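Local atomic coordinates of telomerase reverse transcriptase (Takifugu rubripes, PDB entry 4LMO), a protein that elongates telomeres by reverse-transcribing a template within the telomerase RNA, and is represented here by its RNA-binding domain. Residues F149-F154 / L169-K174; P97-K102 / L113-G118. All blocks are in the same frame, centred on the assembly; numbering follows the deposited sequence.

Contact 1 of 2, residues F149-F154 / L169-K174; sequences FARVRF and LMWKIK
R151 reaches from helix 142-158 into the turn that follows helix 166-169, and its guanidinium takes hold of two backbone carbonyls there. The stronger grip is on W171 O, which accepts from both terminal nitrogens: NH1 of R151 stands 3.0 Å from W171 O with an N-H...O angle of 148°, and NH2 of R151 lies 3.1 Å from the same oxygen. NH1 arrives in the carbonyl plane on a lone pair, whereas NH2 is tilted from that plane. A third bond, weak and strongly bent, runs from R151 NH1 to L169 O at 3.1 Å. Both oxygens sit at the edge of the guanidinium, close to its plane.

The arginine gets there by a bend low in its chain: CG is anti to the carbonyl carbon, and the turn at chi2 (-76°) swings the head out to the carbonyls. Nearer the helix, R151 CB rests against L169 CD1 at 3.8 Å; the rest of L169 is buried, touching Y148 and L209.

The clasped carbonyls bracket the start of a type II turn, M170 to I173, closed by I173 N to M170 O at 3.0 Å. So the oxygens of L169, M170 and W171 all have protein donors. Beside the guanidinium, the W171 ring is inclined by only 26° to its plane, with CE3 of W171 4.0 Å from R151 NH2, while K172 CE covers one face of that indole near its rim.

W171 and K172 belong to a region that, by similarity, interacts with the RNA template. No carboxylate from either segment answers the R151 charge; the backbone carbonyl dipoles probably stabilise the cation, with the K172 ammonium nearby but not touching.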
loop_
_atom_site.group_PDB
_atom_site.type_symbol
_atom_site.label_atom_id
_atom_site.label_comp_id
_atom_site.label_asym_id
_atom_site.label_seq_id
_atom_site.Cartn_x
_atom_site.Cartn_y
_atom_site.Cartn_z
ATOM N N PHE A 149 -10.954 -0.041 -8.191
ATOM C CA PHE A 149 -9.840 -0.372 -9.082
ATOM C C PHE A 149 -9.676 0.695 -10.164
ATOM O O PHE A 149 -8.554 1.032 -10.548
ATOM C CB PHE A 149 -10.049 -1.754 -9.710
ATOM C CG PHE A 149 -9.624 -2.907 -8.831
ATOM C CD1 PHE A 149 -9.510 -2.761 -7.448
ATOM C CD2 PHE A 149 -9.360 -4.154 -9.389
ATOM C CE1 PHE A 149 -9.127 -3.828 -6.648
ATOM C CE2 PHE A 149 -8.977 -5.222 -8.594
ATOM C CZ PHE A 149 -8.861 -5.060 -7.223
ATOM N N ALA A 150 -10.802 1.229 -10.635
ATOM C CA ALA A 150 -10.805 2.322 -11.608
ATOM C C ALA A 150 -10.280 3.619 -10.998
ATOM O O ALA A 150 -9.655 4.425 -11.689
ATOM C CB ALA A 150 -12.200 2.526 -12.176
ATOM N N ARG A 151 -10.540 3.814 -9.705
ATOM C CA ARG A 151 -10.074 5.000 -8.984
ATOM C C ARG A 151 -8.565 4.971 -8.796
ATOM O O ARG A 151 -7.904 6.003 -8.876
ATOM C CB ARG A 151 -10.767 5.125 -7.623
ATOM C CG ARG A 151 -12.278 5.270 -7.700
ATOM C CD ARG A 151 -12.697 6.662 -8.135
ATOM N NE ARG A 151 -13.974 6.669 -8.846
ATOM C CZ ARG A 151 -15.169 6.498 -8.283
ATOM N NH1 ARG A 151 -15.286 6.275 -6.977
ATOM N NH2 ARG A 151 -16.259 6.541 -9.037
ATOM N N VAL A 152 -8.034 3.778 -8.544
ATOM C CA VAL A 152 -6.596 3.568 -8.419
ATOM C C VAL A 152 -5.903 3.787 -9.771
ATOM O O VAL A 152 -4.862 4.446 -9.838
ATOM C CB VAL A 152 -6.289 2.169 -7.833
ATOM C CG1 VAL A 152 -4.795 1.878 -7.840
ATOM C CG2 VAL A 152 -6.841 2.065 -6.417
ATOM N N ARG A 153 -6.501 3.253 -10.840
ATOM C CA ARG A 153 -5.986 3.422 -12.199
ATOM C C ARG A 153 -5.836 4.898 -12.558
ATOM O O ARG A 153 -4.773 5.326 -13.020
ATOM C CB ARG A 153 -6.885 2.715 -13.224
ATOM C CG ARG A 153 -6.479 2.928 -14.680
ATOM C CD ARG A 153 -5.163 2.234 -14.997
ATOM N NE ARG A 153 -4.553 2.686 -16.249
ATOM C CZ ARG A 153 -3.469 3.457 -16.327
ATOM N NH1 ARG A 153 -2.863 3.887 -15.226
ATOM N NH2 ARG A 153 -2.986 3.800 -17.513
ATOM N N PHE A 154 -6.905 5.663 -12.339
ATOM C CA PHE A 154 -6.891 7.104 -12.570
ATOM C C PHE A 154 -5.831 7.791 -11.710
ATOM O O PHE A 154 -5.084 8.638 -12.199
ATOM C CB PHE A 154 -8.278 7.711 -12.306
ATOM C CG PHE A 154 -8.305 9.212 -12.379
ATOM C CD1 PHE A 154 -8.401 9.861 -13.607
ATOM C CD2 PHE A 154 -8.217 9.980 -11.222
ATOM C CE1 PHE A 154 -8.415 11.244 -13.680
ATOM C CE2 PHE A 154 -8.229 11.365 -11.288
ATOM C CZ PHE A 154 -8.327 11.997 -12.519
ATOM N N LEU A 169 -12.982 9.242 -4.291
ATOM C CA LEU A 169 -12.719 7.833 -4.024
ATOM C C LEU A 169 -14.004 7.075 -3.683
ATOM O O LEU A 169 -14.184 5.928 -4.096
ATOM C CB LEU A 169 -11.700 7.702 -2.888
ATOM C CG LEU A 169 -10.824 6.448 -2.820
ATOM C CD1 LEU A 169 -9.969 6.298 -4.072
ATOM C CD2 LEU A 169 -9.950 6.480 -1.572
ATOM N N MET A 170 -14.896 7.735 -2.946
ATOM C CA MET A 170 -16.125 7.118 -2.441
ATOM C C MET A 170 -17.313 7.273 -3.391
ATOM O O MET A 170 -18.378 6.701 -3.150
ATOM C CB MET A 170 -16.499 7.722 -1.083
ATOM C CG MET A 170 -15.541 7.412 0.058
ATOM S SD MET A 170 -15.850 5.824 0.854
ATOM C CE MET A 170 -17.529 6.030 1.448
ATOM N N TRP A 171 -17.134 8.050 -4.456
ATOM C CA TRP A 171 -18.239 8.399 -5.347
ATOM C C TRP A 171 -18.880 7.201 -5.985
ATOM O O TRP A 171 -18.224 6.434 -6.695
ATOM C CB TRP A 171 -17.797 9.406 -6.403
ATOM C CG TRP A 171 -18.943 9.987 -7.199
ATOM C CD1 TRP A 171 -20.178 10.422 -6.718
ATOM C CD2 TRP A 171 -18.992 10.235 -8.649
ATOM N NE1 TRP A 171 -20.963 10.895 -7.738
ATOM C CE2 TRP A 171 -20.314 10.816 -8.921
ATOM C CE3 TRP A 171 -18.108 10.044 -9.708
ATOM C CZ2 TRP A 171 -20.711 11.176 -10.202
ATOM C CZ3 TRP A 171 -18.521 10.411 -10.996
ATOM C CH2 TRP A 171 -19.792 10.963 -11.234
ATOM N N LYS A 172 -20.175 7.042 -5.712
ATOM C CA LYS A 172 -21.000 5.937 -6.223
ATOM C C LYS A 172 -20.677 4.571 -5.613
ATOM O O LYS A 172 -21.207 3.554 -6.063
ATOM C CB LYS A 172 -20.981 5.865 -7.759
ATOM C CG LYS A 172 -21.796 6.947 -8.449
ATOM C CD LYS A 172 -21.742 6.806 -9.966
ATOM C CE LYS A 172 -20.382 7.195 -10.523
ATOM N NZ LYS A 172 -20.357 7.131 -12.011
ATOM N N ILE A 173 -19.811 4.548 -4.603
ATOM C CA ILE A 173 -19.603 3.341 -3.805
ATOM C C ILE A 173 -20.878 3.084 -3.007
ATOM O O ILE A 173 -21.437 4.003 -2.404
ATOM C CB ILE A 173 -18.381 3.468 -2.858
ATOM C CG1 ILE A 173 -17.065 3.516 -3.655
ATOM C CG2 ILE A 173 -18.361 2.350 -1.819
ATOM C CD1 ILE A 173 -16.616 2.199 -4.266
ATOM N N LYS A 174 -21.353 1.842 -3.038
ATOM C CA LYS A 174 -22.528 1.453 -2.274
ATOM C C LYS A 174 -22.099 1.022 -0.875
ATOM O O LYS A 174 -21.639 -0.105 -0.674
ATOM C CB LYS A 174 -23.294 0.332 -2.981
ATOM C CG LYS A 174 -23.900 0.716 -4.324
ATOM C CD LYS A 174 -24.397 -0.516 -5.066
ATOM C CE LYS A 174 -24.864 -0.185 -6.475
ATOM N NZ LYS A 174 -26.249 0.362 -6.507
#

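Contact 2 of 2, residues P97-K102 / L113-G118; sequences PLVGIK and LPQHCG
Q115 crosses from segment 113-118 to lie against the backbone of L98 and V99. Its CB points at segment 97-102, and CG is anti to the backbone N (chi1 -159°), which with an extended chain beyond carries the amide straight across. CG only grazes V99, 4.2 Å from its CG2. CD is closer in, 3.5 Å from V99 N and 3.8 Å from V99 CB. The two tip atoms lie alongside the valine's main chain: as modelled, Q115 NE2 stands 3.0 Å from V99 N, and Q115 OE1 stands 3.1 Å from V99 O and 3.4 Å from V99 CB. Donor thus faces donor and acceptor faces acceptor, so the amide is probably modelled the wrong way round; turned over, it may form hydrogen bonds to both V99 N and V99 O.

Q115 is the centre of an inverse gamma turn, with a weak bond from H116 N to P114 O, and this kink sits just ahead of helix 119-133, for which G118 is the N-cap. The disulfide between C117 and C96, the residue just before P97, links the same parts of the chain.

Carbon atoms also flank the amide. L98 CA is 3.4 Å from Q115 NE2 as modelled, and I101 CG2 touches it more loosely, the two side chains crossing at about a right angle. With a leucine in its place, V99 N and V99 O would probably both lose the polar group that now faces them. Q115 also touches V240 of helix 238-251, a residue that L98 meets too.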
loop_
_atom_site.group_PDB
_atom_site.type_symbol
_atom_site.label_atom_id
_atom_site.label_comp_id
_atom_site.label_asym_id
_atom_site.label_seq_id
_atom_site.Cartn_x
_atom_site.Cartn_y
_atom_site.Cartn_z
ATOM N N PRO A 97 9.114 -6.893 -15.025
ATOM C CA PRO A 97 10.261 -7.702 -14.615
ATOM C C PRO A 97 11.607 -7.018 -14.810
ATOM O O PRO A 97 11.725 -6.075 -15.593
ATOM C CB PRO A 97 10.162 -8.934 -15.518
ATOM C CG PRO A 97 9.469 -8.446 -16.741
ATOM C CD PRO A 97 8.530 -7.362 -16.296
ATOM N N LEU A 98 12.608 -7.507 -14.087
ATOM C CA LEU A 98 13.972 -7.015 -14.202
ATOM C C LEU A 98 14.628 -7.599 -15.450
ATOM O O LEU A 98 14.365 -8.744 -15.819
ATOM C CB LEU A 98 14.771 -7.369 -12.940
ATOM C CG LEU A 98 14.132 -6.986 -11.595
ATOM C CD1 LEU A 98 14.757 -7.745 -10.434
ATOM C CD2 LEU A 98 14.172 -5.484 -11.348
ATOM N N VAL A 99 15.464 -6.799 -16.107
ATOM C CA VAL A 99 16.204 -7.247 -17.285
ATOM C C VAL A 99 17.701 -7.183 -16.993
ATOM O O VAL A 99 18.309 -6.111 -17.047
ATOM C CB VAL A 99 15.870 -6.413 -18.546
ATOM C CG1 VAL A 99 16.517 -7.024 -19.781
ATOM C CG2 VAL A 99 14.365 -6.296 -18.745
ATOM N N GLY A 100 18.274 -8.338 -16.665
ATOM C CA GLY A 100 19.708 -8.475 -16.409
ATOM C C GLY A 100 20.278 -7.549 -15.349
ATOM O O GLY A 100 21.270 -6.860 -15.596
ATOM N N ILE A 101 19.655 -7.527 -14.171
ATOM C CA ILE A 101 20.161 -6.709 -13.061
ATOM C C ILE A 101 21.126 -7.489 -12.163
ATOM O O ILE A 101 22.141 -6.947 -11.721
ATOM C CB ILE A 101 19.036 -6.018 -12.235
ATOM C CG1 ILE A 101 18.258 -7.010 -11.357
ATOM C CG2 ILE A 101 18.109 -5.208 -13.133
ATOM C CD1 ILE A 101 18.662 -6.995 -9.895
ATOM N N LYS A 102 20.807 -8.757 -11.905
ATOM C CA LYS A 102 21.655 -9.616 -11.081
ATOM C C LYS A 102 22.727 -10.300 -11.933
ATOM O O LYS A 102 23.711 -10.824 -11.407
ATOM C CB LYS A 102 20.813 -10.657 -10.335
ATOM C CG LYS A 102 21.430 -11.130 -9.024
ATOM C CD LYS A 102 20.739 -12.371 -8.476
ATOM C CE LYS A 102 19.434 -12.040 -7.767
ATOM N NZ LYS A 102 18.771 -13.265 -7.241
ATOM N N LEU A 113 18.797 2.793 -18.242
ATOM C CA LEU A 113 17.952 3.992 -18.311
ATOM C C LEU A 113 16.564 3.759 -18.939
ATOM O O LEU A 113 15.573 4.288 -18.434
ATOM C CB LEU A 113 18.683 5.156 -19.000
ATOM C CG LEU A 113 19.898 5.777 -18.296
ATOM C CD1 LEU A 113 20.625 6.728 -19.232
ATOM C CD2 LEU A 113 19.513 6.496 -17.010
ATOM N N PRO A 114 16.481 2.965 -20.031
ATOM C CA PRO A 114 15.154 2.689 -20.598
ATOM C C PRO A 114 14.313 1.705 -19.780
ATOM O O PRO A 114 13.117 1.559 -20.044
ATOM C CB PRO A 114 15.473 2.066 -21.967
ATOM C CG PRO A 114 16.913 2.356 -22.222
ATOM C CD PRO A 114 17.545 2.383 -20.868
ATOM N N GLN A 115 14.926 1.034 -18.805
ATOM C CA GLN A 115 14.236 -0.002 -18.037
ATOM C C GLN A 115 13.425 0.566 -16.870
ATOM O O GLN A 115 13.742 0.333 -15.699
ATOM C CB GLN A 115 15.218 -1.073 -17.550
ATOM C CG GLN A 115 14.548 -2.395 -17.205
ATOM C CD GLN A 115 15.451 -3.338 -16.439
ATOM O OE1 GLN A 115 16.616 -3.538 -16.792
ATOM N NE2 GLN A 115 14.911 -3.934 -15.386
ATOM N N HIS A 116 12.377 1.310 -17.205
ATOM C CA HIS A 116 11.445 1.840 -16.213
ATOM C C HIS A 116 10.058 1.302 -16.450
ATOM O O HIS A 116 9.769 0.765 -17.520
ATOM C CB HIS A 116 11.455 3.368 -16.220
ATOM C CG HIS A 116 11.236 3.978 -17.583
ATOM N ND1 HIS A 116 10.048 4.470 -17.973
ATOM C CD2 HIS A 116 12.106 4.161 -18.654
ATOM C CE1 HIS A 116 10.149 4.946 -19.227
ATOM N NE2 HIS A 116 11.409 4.754 -19.643
ATOM N N CYS A 117 9.193 1.429 -15.449
ATOM C CA CYS A 117 7.823 0.935 -15.540
ATOM C C CYS A 117 6.832 2.070 -15.759
ATOM O O CYS A 117 6.805 3.035 -14.994
ATOM C CB CYS A 117 7.449 0.161 -14.276
ATOM S SG CYS A 117 8.590 -1.180 -13.865
ATOM N N GLY A 118 6.022 1.951 -16.807
ATOM C CA GLY A 118 4.937 2.897 -17.054
ATOM C C GLY A 118 3.865 2.772 -15.988
ATOM O O GLY A 118 3.689 1.700 -15.404
#

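From the N terminus, the chain leaves helix 88-93 and first meets contact 2, where segments 97-102 and 113-118 close a loop that holds the short helix 109-112. It then passes through helix 119-133 and on to helix 142-158, from which contact 1 closes a second loop that runs through helix 166-169, with L169 part of the closure, before the long helix 191-220. The loops follow in series, neither nested nor crossed. Their centres lie about 30 Å apart, although the nearest atoms come within about 7 Å. Contact 2 borders strand 234-237 and helix 238-251, whereas contact 1 borders helix 191-220; helix 119-133, directly after C117 and G118, packs on F149.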